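Local structure of chloromuconate cycloisomerase (Rhodococcus opacus, 4M0X) at residues S9-S17 / E363-D371; A192-E203 / V218-N229. The protein belongs to the mandelate racemase/muconate lactonizing enzyme family of the enolase superfamily and holds a manganese ion in its barrel domain. All blocks are in the same frame, centred on the assembly; numbering follows the deposited sequence.

Contact 1: residues S9-S17 / E363-D371; sequences SATIVDLPS and ERLRKYSRD
The guanidinium group of Arg370 lies flat against Ile12, whose CG2 methyl sits over the centre of one face, 3.5 Å from Arg370 CZ. At its edge the same group meets Asp14. Arg370 NH2 lies 3.1 Å from Asp14 OD1 and makes a nearly straight bond to its syn lone pair, within the guanidinium plane; NE makes a weak bond to OD2. With the two planes only 23° apart, this is a side-on, two-point salt bridge. Arg370 starts out extended and then bends at chi3 (-75°), which brings NE and NH2 round to the carboxylate. Both partners are held further: Ser32 bonds Asp14 OD1 and Glu64 pairs with Arg370 NH1, so the guanidinium's rotation is fixed between two acids.

Next to the salt bridge the backbones join in a single bridge at Val13 and Ser369. Arg370 N donates to Ile12 O at 2.8 Å, and Asp14 N donates to Tyr368 O at 3.0 Å. A water spans Ile12 O and Arg370 O. On the helix side, Leu365 CD1 meets Val13 CG2 at 3.5 Å, the two side chains crossing at about a right angle. Tyr368 packs its CB on Val13 CG1 and Leu15 CD2, and its ring takes Pro16 CD over one face in a CH-pi contact, while its hydroxyl bonds Asp334.

The 363-368 part of the helix runs at 87° to the strand at 9-17, and the chain end that follows it makes one bridge to the strand. A C-terminal segment returning to complete the N-terminal capping domain is characteristic of the enolase superfamily.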
loop_
_atom_site.group_PDB
_atom_site.type_symbol
_atom_site.label_atom_id
_atom_site.label_comp_id
_atom_site.label_asym_id
_atom_site.label_seq_id
_atom_site.Cartn_x
_atom_site.Cartn_y
_atom_site.Cartn_z
ATOM N N SER A 9 -10.299 45.092 22.733
ATOM C CA SER A 9 -11.681 45.237 22.266
ATOM C C SER A 9 -11.889 44.535 20.913
ATOM O O SER A 9 -10.964 44.444 20.084
ATOM C CB SER A 9 -12.018 46.703 22.125
ATOM O OG SER A 9 -11.290 47.242 21.038
ATOM N N ALA A 10 -13.105 44.046 20.696
ATOM C CA ALA A 10 -13.488 43.400 19.447
ATOM C C ALA A 10 -14.805 44.013 18.908
ATOM O O ALA A 10 -15.899 43.763 19.447
ATOM C CB ALA A 10 -13.614 41.898 19.655
ATOM N N THR A 11 -14.684 44.806 17.850
ATOM C CA THR A 11 -15.784 45.611 17.324
ATOM C C THR A 11 -16.154 45.176 15.912
ATOM O O THR A 11 -15.292 45.173 14.998
ATOM C CB THR A 11 -15.355 47.074 17.147
ATOM O OG1 THR A 11 -14.883 47.613 18.393
ATOM C CG2 THR A 11 -16.498 47.901 16.582
ATOM N N ILE A 12 -17.437 44.865 15.737
ATOM C CA ILE A 12 -17.996 44.440 14.464
ATOM C C ILE A 12 -18.094 45.662 13.500
ATOM O O ILE A 12 -18.724 46.675 13.819
ATOM C CB ILE A 12 -19.336 43.697 14.712
ATOM C CG1 ILE A 12 -19.108 42.486 15.626
ATOM C CG2 ILE A 12 -20.009 43.230 13.435
ATOM C CD1 ILE A 12 -20.377 41.963 16.297
ATOM N N VAL A 13 -17.436 45.570 12.343
ATOM C CA VAL A 13 -17.419 46.660 11.364
ATOM C C VAL A 13 -18.026 46.242 10.016
ATOM O O VAL A 13 -17.784 45.126 9.522
ATOM C CB VAL A 13 -15.978 47.121 11.097
ATOM C CG1 VAL A 13 -15.961 48.221 10.027
ATOM C CG2 VAL A 13 -15.292 47.520 12.381
ATOM N N ASP A 14 -18.813 47.107 9.408
ATOM C CA ASP A 14 -19.384 46.743 8.106
ATOM C C ASP A 14 -18.795 47.700 7.121
ATOM O O ASP A 14 -18.810 48.898 7.355
ATOM C CB ASP A 14 -20.914 46.853 8.056
ATOM C CG ASP A 14 -21.636 45.863 8.988
ATOM O OD1 ASP A 14 -21.383 44.616 8.957
ATOM O OD2 ASP A 14 -22.514 46.359 9.740
ATOM N N LEU A 15 -18.268 47.186 6.026
ATOM C CA LEU A 15 -17.572 48.041 5.064
ATOM C C LEU A 15 -18.226 48.053 3.708
ATOM O O LEU A 15 -18.422 47.001 3.091
ATOM C CB LEU A 15 -16.092 47.632 4.941
ATOM C CG LEU A 15 -15.251 47.932 6.184
ATOM C CD1 LEU A 15 -13.808 47.539 5.958
ATOM C CD2 LEU A 15 -15.351 49.406 6.576
ATOM N N PRO A 16 -18.566 49.247 3.226
ATOM C CA PRO A 16 -19.183 49.414 1.905
ATOM C C PRO A 16 -18.303 48.816 0.809
ATOM O O PRO A 16 -17.113 49.079 0.765
ATOM C CB PRO A 16 -19.271 50.927 1.765
ATOM C CG PRO A 16 -18.112 51.415 2.554
ATOM C CD PRO A 16 -18.148 50.537 3.780
ATOM N N SER A 17 -18.898 48.015 -0.065
ATOM C CA SER A 17 -18.145 47.277 -1.079
ATOM C C SER A 17 -18.586 47.593 -2.503
ATOM O O SER A 17 -19.775 47.636 -2.789
ATOM C CB SER A 17 -18.281 45.783 -0.830
ATOM O OG SER A 17 -18.191 45.107 -2.060
ATOM N N GLU A 363 -11.797 57.454 13.382
ATOM C CA GLU A 363 -13.037 58.046 12.942
ATOM C C GLU A 363 -13.762 57.074 12.028
ATOM O O GLU A 363 -14.971 56.840 12.197
ATOM C CB GLU A 363 -12.804 59.407 12.262
ATOM C CG GLU A 363 -14.030 60.032 11.617
ATOM C CD GLU A 363 -15.225 60.191 12.549
ATOM O OE1 GLU A 363 -15.090 60.062 13.792
ATOM O OE2 GLU A 363 -16.325 60.458 12.009
ATOM N N ARG A 364 -13.027 56.487 11.081
ATOM C CA ARG A 364 -13.614 55.466 10.205
ATOM C C ARG A 364 -14.109 54.246 10.988
ATOM O O ARG A 364 -15.185 53.713 10.696
ATOM C CB ARG A 364 -12.615 55.028 9.155
ATOM C CG ARG A 364 -12.633 55.854 7.913
ATOM C CD ARG A 364 -11.223 55.899 7.408
ATOM N NE ARG A 364 -11.004 57.098 6.621
ATOM C CZ ARG A 364 -10.823 57.078 5.317
ATOM N NH1 ARG A 364 -10.782 55.899 4.693
ATOM N NH2 ARG A 364 -10.642 58.215 4.653
ATOM N N LEU A 365 -13.322 53.802 11.966
ATOM C CA LEU A 365 -13.744 52.698 12.788
ATOM C C LEU A 365 -15.099 53.036 13.422
ATOM O O LEU A 365 -16.038 52.226 13.376
ATOM C CB LEU A 365 -12.710 52.338 13.863
ATOM C CG LEU A 365 -13.274 51.352 14.909
ATOM C CD1 LEU A 365 -13.694 50.021 14.292
ATOM C CD2 LEU A 365 -12.307 51.112 16.056
ATOM N N ARG A 366 -15.205 54.232 13.996
ATOM C CA ARG A 366 -16.421 54.625 14.697
ATOM C C ARG A 366 -17.523 54.644 13.676
ATOM O O ARG A 366 -18.553 54.038 13.897
ATOM C CB ARG A 366 -16.255 55.999 15.339
ATOM C CG ARG A 366 -17.485 56.517 16.053
ATOM C CD ARG A 366 -17.330 57.988 16.401
ATOM N NE ARG A 366 -17.439 58.856 15.225
ATOM C CZ ARG A 366 -18.530 58.981 14.458
ATOM N NH1 ARG A 366 -19.622 58.273 14.713
ATOM N NH2 ARG A 366 -18.527 59.813 13.418
ATOM N N LYS A 367 -17.247 55.294 12.535
ATOM C CA LYS A 367 -18.221 55.545 11.456
ATOM C C LYS A 367 -18.802 54.267 10.935
ATOM O O LYS A 367 -20.001 54.217 10.669
ATOM C CB LYS A 367 -17.607 56.336 10.282
ATOM C CG LYS A 367 -18.631 56.948 9.338
ATOM C CD LYS A 367 -18.237 56.886 7.862
ATOM C CE LYS A 367 -17.777 58.221 7.290
ATOM N NZ LYS A 367 -18.054 58.243 5.832
ATOM N N TYR A 368 -17.966 53.237 10.801
ATOM C CA TYR A 368 -18.428 51.987 10.227
ATOM C C TYR A 368 -18.633 50.870 11.230
ATOM O O TYR A 368 -18.900 49.737 10.823
ATOM C CB TYR A 368 -17.534 51.531 9.079
ATOM C CG TYR A 368 -17.520 52.443 7.874
ATOM C CD1 TYR A 368 -18.650 52.584 7.069
ATOM C CD2 TYR A 368 -16.366 53.164 7.531
ATOM C CE1 TYR A 368 -18.639 53.409 5.951
ATOM C CE2 TYR A 368 -16.334 53.997 6.413
ATOM C CZ TYR A 368 -17.469 54.114 5.611
ATOM O OH TYR A 368 -17.459 54.936 4.478
ATOM N N SER A 369 -18.557 51.169 12.528
ATOM C CA SER A 369 -18.962 50.178 13.527
ATOM C C SER A 369 -20.420 49.836 13.340
ATOM O O SER A 369 -21.225 50.693 12.976
ATOM C CB SER A 369 -18.759 50.684 14.930
ATOM O OG SER A 369 -17.379 50.691 15.231
ATOM N N ARG A 370 -20.761 48.574 13.559
ATOM C CA ARG A 370 -22.145 48.159 13.482
ATOM C C ARG A 370 -22.891 48.508 14.773
ATOM O O ARG A 370 -22.348 48.319 15.877
ATOM C CB ARG A 370 -22.221 46.667 13.219
ATOM C CG ARG A 370 -23.644 46.167 13.057
ATOM C CD ARG A 370 -23.663 44.666 13.216
ATOM N NE ARG A 370 -23.130 44.037 12.019
ATOM C CZ ARG A 370 -23.090 42.734 11.821
ATOM N NH1 ARG A 370 -23.517 41.890 12.754
ATOM N NH2 ARG A 370 -22.597 42.290 10.694
ATOM N N ASP A 371 -24.126 49.011 14.618
ATOM C CA ASP A 371 -25.023 49.339 15.750
ATOM C C ASP A 371 -25.403 48.082 16.528
ATOM O O ASP A 371 -25.136 47.981 17.720
ATOM C CB ASP A 371 -26.310 50.041 15.266
ATOM C CG ASP A 371 -26.098 51.522 14.931
ATOM O OD1 ASP A 371 -25.426 52.235 15.707
ATOM O OD2 ASP A 371 -26.622 51.980 13.889
HETATM O O HOH W 1 -19.680 47.195 16.568
#

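Contact 2: residues A192-E203 / V218-N229; sequences AVIVDPNGRWSE and VTVAEQPIARWN. With MN (manganese (II) ion), chain C.
Glu222 starts with CB against the CG2 methyl of Ile194, 3.7 Å away on the neighbouring strand. Its CG passes Asp196 CG, and CD comes up beside Asp196 OD2. At the tip OE2 binds the manganese, while OE1 sits 3.1 Å from Asp196 OD2, both acceptors, and forms a salt bridge with Lys165 that probably offsets the charge. The chain is extended (chi1 -157°, chi2 -169°), which carries the carboxylate out to the metal. The side chain of Asp196 crosses that of Glu222 at a slant and puts OD2 2.1 Å from the manganese, the two carboxylate planes 35° apart. Asp247 and two waters also bind the metal; one water donates to Asp196 OD1.

Strands 192-196 and 220-222 are parallel neighbours in a beta-alpha-beta unit of the enolase-type barrel, linked through helix 203-215, and both metal ligands stand at their C-terminal ends. Val195 N donates to Val220 O (3.0 Å), and Glu222 N to Val195 O (2.8 Å); Val193 O accepts from both Thr219 N and Val220 N. Ile194 and Val220 lie side by side, whereas Val195 CG1 turns to Val218 CG2 (3.5 Å).

Past the strands the loops stay joined. Asn198 N donates to Asp196 OD1, meeting it from above the carboxylate plane, which closes an Asx turn, and Gly199 N, inside a type I' turn, donates to Gln223 O at 2.8 Å. Trp201 N donates to Pro224 O, and the Trp201 indole has Pro197 CG over the centre of one face. Asn229 ND2 reaches Glu203 OE1 weakly, while Asn229 OD1 takes Gly232 N as N-cap of the next helix; Glu203 OE2 pairs with Arg235 and with Arg237 of a second subunit.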
loop_
_atom_site.group_PDB
_atom_site.type_symbol
_atom_site.label_atom_id
_atom_site.label_comp_id
_atom_site.label_asym_id
_atom_site.label_seq_id
_atom_site.Cartn_x
_atom_site.Cartn_y
_atom_site.Cartn_z
ATOM N N ALA A 192 -3.462 32.711 -16.660
ATOM C CA ALA A 192 -3.810 31.714 -15.652
ATOM C C ALA A 192 -5.310 31.819 -15.334
ATOM O O ALA A 192 -5.858 32.922 -15.137
ATOM C CB ALA A 192 -2.970 31.883 -14.392
ATOM N N VAL A 193 -5.994 30.685 -15.304
ATOM C CA VAL A 193 -7.362 30.697 -14.812
ATOM C C VAL A 193 -7.552 29.612 -13.772
ATOM O O VAL A 193 -7.388 28.433 -14.080
ATOM C CB VAL A 193 -8.384 30.462 -15.916
ATOM C CG1 VAL A 193 -9.792 30.638 -15.353
ATOM C CG2 VAL A 193 -8.128 31.407 -17.081
ATOM N N ILE A 194 -7.867 30.015 -12.545
ATOM C CA ILE A 194 -8.326 29.095 -11.531
ATOM C C ILE A 194 -9.843 29.030 -11.600
ATOM O O ILE A 194 -10.477 30.039 -11.859
ATOM C CB ILE A 194 -7.988 29.623 -10.133
ATOM C CG1 ILE A 194 -6.485 29.673 -9.936
ATOM C CG2 ILE A 194 -8.681 28.800 -9.040
ATOM C CD1 ILE A 194 -6.075 30.698 -8.907
ATOM N N VAL A 195 -10.425 27.858 -11.344
ATOM C CA VAL A 195 -11.873 27.773 -11.014
ATOM C C VAL A 195 -12.105 27.224 -9.595
ATOM O O VAL A 195 -11.482 26.224 -9.187
ATOM C CB VAL A 195 -12.676 26.947 -12.049
ATOM C CG1 VAL A 195 -12.540 27.552 -13.437
ATOM C CG2 VAL A 195 -12.232 25.505 -12.065
ATOM N N ASP A 196 -12.983 27.895 -8.850
ATOM C CA ASP A 196 -13.247 27.561 -7.442
ATOM C C ASP A 196 -14.721 27.280 -7.105
ATOM O O ASP A 196 -15.468 28.199 -6.770
ATOM C CB ASP A 196 -12.734 28.669 -6.537
ATOM C CG ASP A 196 -12.681 28.238 -5.097
ATOM O OD1 ASP A 196 -13.094 27.095 -4.842
ATOM O OD2 ASP A 196 -12.236 29.018 -4.227
ATOM N N PRO A 197 -15.143 26.011 -7.210
ATOM C CA PRO A 197 -16.479 25.579 -6.841
ATOM C C PRO A 197 -16.702 25.525 -5.327
ATOM O O PRO A 197 -17.777 25.160 -4.887
ATOM C CB PRO A 197 -16.545 24.151 -7.388
ATOM C CG PRO A 197 -15.448 24.050 -8.382
ATOM C CD PRO A 197 -14.379 24.937 -7.864
ATOM N N ASN A 198 -15.703 25.844 -4.522
ATOM C CA ASN A 198 -15.906 25.877 -3.089
ATOM C C ASN A 198 -16.311 24.524 -2.545
ATOM O O ASN A 198 -17.102 24.426 -1.611
ATOM C CB ASN A 198 -16.931 26.950 -2.723
ATOM C CG ASN A 198 -16.373 28.362 -2.898
ATOM O OD1 ASN A 198 -15.510 28.777 -2.133
ATOM N ND2 ASN A 198 -16.862 29.104 -3.908
ATOM N N GLY A 199 -15.762 23.480 -3.155
ATOM C CA GLY A 199 -15.978 22.110 -2.717
ATOM C C GLY A 199 -17.398 21.605 -2.879
ATOM O O GLY A 199 -17.779 20.629 -2.248
ATOM N N ARG A 200 -18.178 22.261 -3.738
ATOM C CA ARG A 200 -19.621 21.987 -3.873
ATOM C C ARG A 200 -19.919 21.007 -5.009
ATOM O O ARG A 200 -21.069 20.617 -5.199
ATOM C CB ARG A 200 -20.410 23.288 -4.091
ATOM C CG ARG A 200 -20.310 24.300 -2.972
ATOM C CD ARG A 200 -21.592 24.392 -2.155
ATOM N NE ARG A 200 -21.445 23.874 -0.785
ATOM C CZ ARG A 200 -21.779 24.542 0.320
ATOM N NH1 ARG A 200 -22.302 25.763 0.231
ATOM N NH2 ARG A 200 -21.608 23.987 1.515
ATOM N N TRP A 201 -18.896 20.620 -5.764
ATOM C CA TRP A 201 -19.103 19.718 -6.871
ATOM C C TRP A 201 -18.978 18.269 -6.449
ATOM O O TRP A 201 -18.194 17.941 -5.565
ATOM C CB TRP A 201 -18.093 20.028 -7.947
ATOM C CG TRP A 201 -18.551 21.095 -8.859
ATOM C CD1 TRP A 201 -19.614 21.940 -8.675
ATOM C CD2 TRP A 201 -17.950 21.469 -10.098
ATOM N NE1 TRP A 201 -19.711 22.803 -9.735
ATOM C CE2 TRP A 201 -18.705 22.536 -10.623
ATOM C CE3 TRP A 201 -16.845 21.000 -10.824
ATOM C CZ2 TRP A 201 -18.403 23.132 -11.852
ATOM C CZ3 TRP A 201 -16.549 21.599 -12.047
ATOM C CH2 TRP A 201 -17.324 22.649 -12.544
ATOM N N SER A 202 -19.731 17.387 -7.078
ATOM C CA SER A 202 -19.555 15.978 -6.774
ATOM C C SER A 202 -18.367 15.443 -7.532
ATOM O O SER A 202 -17.953 15.989 -8.597
ATOM C CB SER A 202 -20.800 15.168 -7.143
ATOM O OG SER A 202 -20.950 15.023 -8.551
ATOM N N GLU A 203 -17.828 14.346 -7.023
ATOM C CA GLU A 203 -16.810 13.642 -7.766
ATOM C C GLU A 203 -17.188 13.421 -9.249
ATOM O O GLU A 203 -16.360 13.673 -10.124
ATOM C CB GLU A 203 -16.529 12.331 -7.108
ATOM C CG GLU A 203 -15.059 12.126 -6.917
ATOM C CD GLU A 203 -14.762 10.864 -6.151
ATOM O OE1 GLU A 203 -15.464 10.604 -5.116
ATOM O OE2 GLU A 203 -13.810 10.155 -6.588
ATOM N N VAL A 218 -8.735 26.738 -18.564
ATOM C CA VAL A 218 -8.681 26.730 -17.106
ATOM C C VAL A 218 -7.420 26.012 -16.713
ATOM O O VAL A 218 -7.104 24.955 -17.252
ATOM C CB VAL A 218 -9.896 26.063 -16.454
ATOM C CG1 VAL A 218 -9.609 25.756 -14.990
ATOM C CG2 VAL A 218 -11.087 26.980 -16.583
ATOM N N THR A 219 -6.734 26.590 -15.741
ATOM C CA THR A 219 -5.360 26.275 -15.486
ATOM C C THR A 219 -5.100 25.590 -14.145
ATOM O O THR A 219 -4.075 24.879 -13.967
ATOM C CB THR A 219 -4.539 27.536 -15.713
ATOM O OG1 THR A 219 -3.627 27.212 -16.731
ATOM C CG2 THR A 219 -3.748 27.994 -14.495
ATOM N N VAL A 220 -6.039 25.798 -13.223
ATOM C CA VAL A 220 -5.948 25.242 -11.892
ATOM C C VAL A 220 -7.362 24.982 -11.420
ATOM O O VAL A 220 -8.294 25.722 -11.776
ATOM C CB VAL A 220 -5.223 26.211 -10.906
ATOM C CG1 VAL A 220 -5.312 25.701 -9.468
ATOM C CG2 VAL A 220 -3.754 26.420 -11.285
ATOM N N ALA A 221 -7.536 23.937 -10.623
ATOM C CA ALA A 221 -8.837 23.711 -10.042
ATOM C C ALA A 221 -8.720 23.824 -8.538
ATOM O O ALA A 221 -8.034 23.038 -7.891
ATOM C CB ALA A 221 -9.390 22.366 -10.450
ATOM N N GLU A 222 -9.382 24.830 -7.992
ATOM C CA GLU A 222 -9.372 25.019 -6.583
ATOM C C GLU A 222 -10.500 24.202 -5.983
ATOM O O GLU A 222 -11.561 24.110 -6.564
ATOM C CB GLU A 222 -9.505 26.504 -6.231
ATOM C CG GLU A 222 -8.946 26.802 -4.843
ATOM C CD GLU A 222 -9.274 28.182 -4.311
ATOM O OE1 GLU A 222 -9.298 29.134 -5.132
ATOM O OE2 GLU A 222 -9.472 28.295 -3.072
ATOM N N GLN A 223 -10.241 23.592 -4.823
ATOM C CA GLN A 223 -11.211 22.816 -4.070
ATOM C C GLN A 223 -12.432 22.430 -4.865
ATOM O O GLN A 223 -13.499 23.005 -4.676
ATOM C CB GLN A 223 -11.673 23.596 -2.848
ATOM C CG GLN A 223 -12.347 22.701 -1.813
ATOM C CD GLN A 223 -11.359 21.762 -1.188
ATOM O OE1 GLN A 223 -10.292 22.185 -0.728
ATOM N NE2 GLN A 223 -11.686 20.475 -1.192
ATOM N N PRO A 224 -12.302 21.460 -5.779
ATOM C CA PRO A 224 -13.528 21.203 -6.566
ATOM C C PRO A 224 -14.573 20.367 -5.802
ATOM O O PRO A 224 -15.771 20.625 -5.898
ATOM C CB PRO A 224 -13.012 20.463 -7.793
ATOM C CG PRO A 224 -11.718 19.872 -7.362
ATOM C CD PRO A 224 -11.128 20.735 -6.285
ATOM N N ILE A 225 -14.119 19.379 -5.048
ATOM C CA ILE A 225 -15.018 18.515 -4.309
ATOM C C ILE A 225 -14.899 18.812 -2.821
ATOM O O ILE A 225 -14.039 19.609 -2.421
ATOM C CB ILE A 225 -14.772 17.026 -4.631
ATOM C CG1 ILE A 225 -13.346 16.592 -4.311
ATOM C CG2 ILE A 225 -15.032 16.770 -6.102
ATOM C CD1 ILE A 225 -13.162 15.076 -4.247
ATOM N N ALA A 226 -15.768 18.186 -2.022
ATOM C CA ALA A 226 -15.822 18.379 -0.550
ATOM C C ALA A 226 -14.437 18.364 0.157
ATOM O O ALA A 226 -13.534 17.735 -0.321
ATOM C CB ALA A 226 -16.776 17.361 0.080
ATOM N N ARG A 227 -14.300 19.044 1.291
ATOM C CA ARG A 227 -13.007 19.202 1.958
ATOM C C ARG A 227 -12.426 17.930 2.553
ATOM O O ARG A 227 -11.202 17.780 2.688
ATOM C CB ARG A 227 -13.063 20.283 3.033
ATOM C CG ARG A 227 -13.844 19.912 4.268
ATOM C CD ARG A 227 -14.162 21.153 5.078
ATOM N NE ARG A 227 -15.189 21.938 4.410
ATOM C CZ ARG A 227 -15.428 23.219 4.665
ATOM N NH1 ARG A 227 -14.714 23.872 5.564
ATOM N NH2 ARG A 227 -16.375 23.848 4.003
ATOM N N TRP A 228 -13.304 17.005 2.875
ATOM C CA TRP A 228 -12.882 15.795 3.561
ATOM C C TRP A 228 -12.563 14.676 2.551
ATOM O O TRP A 228 -12.084 13.597 2.952
ATOM C CB TRP A 228 -13.996 15.349 4.526
ATOM C CG TRP A 228 -15.333 15.351 3.851
ATOM C CD1 TRP A 228 -16.292 16.316 3.931
ATOM C CD2 TRP A 228 -15.819 14.368 2.925
ATOM N NE1 TRP A 228 -17.360 15.976 3.141
ATOM C CE2 TRP A 228 -17.096 14.785 2.513
ATOM C CE3 TRP A 228 -15.304 13.154 2.434
ATOM C CZ2 TRP A 228 -17.866 14.047 1.612
ATOM C CZ3 TRP A 228 -16.055 12.422 1.548
ATOM C CH2 TRP A 228 -17.323 12.871 1.137
ATOM N N ASN A 229 -12.847 14.908 1.256
ATOM C CA ASN A 229 -12.681 13.852 0.257
ATOM C C ASN A 229 -11.271 13.807 -0.342
ATOM O O ASN A 229 -11.048 14.139 -1.526
ATOM C CB ASN A 229 -13.788 13.899 -0.798
ATOM C CG ASN A 229 -13.899 12.613 -1.591
ATOM O OD1 ASN A 229 -12.930 11.906 -1.760
ATOM N ND2 ASN A 229 -15.073 12.325 -2.106
HETATM MN MN MN C . -11.349 29.023 -2.314
HETATM O O HOH W 2 -12.110 26.935 -2.303
HETATM O O HOH W 3 -13.413 28.985 -0.916
HETATM O O HOH W 4 -17.974 16.679 -3.296
#

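Overall arrangement
Contact 1 joins the two ends of the chain and contact 2 lies in the barrel domain, on opposite sides of the chain's centre. Their centres are about 33 Å apart and their nearest atoms about 16 Å, so they do not touch. Contact 2 builds part of the manganese site at the C-terminal ends of the barrel strands, whereas contact 1 binds none of the metal and ties the last residues to strand 5-17 of the capping domain. In sequence, both segments of contact 2 fall between those of contact 1: the chain leaves the N-terminal domain, runs through the barrel, and comes back to its starting domain at the end.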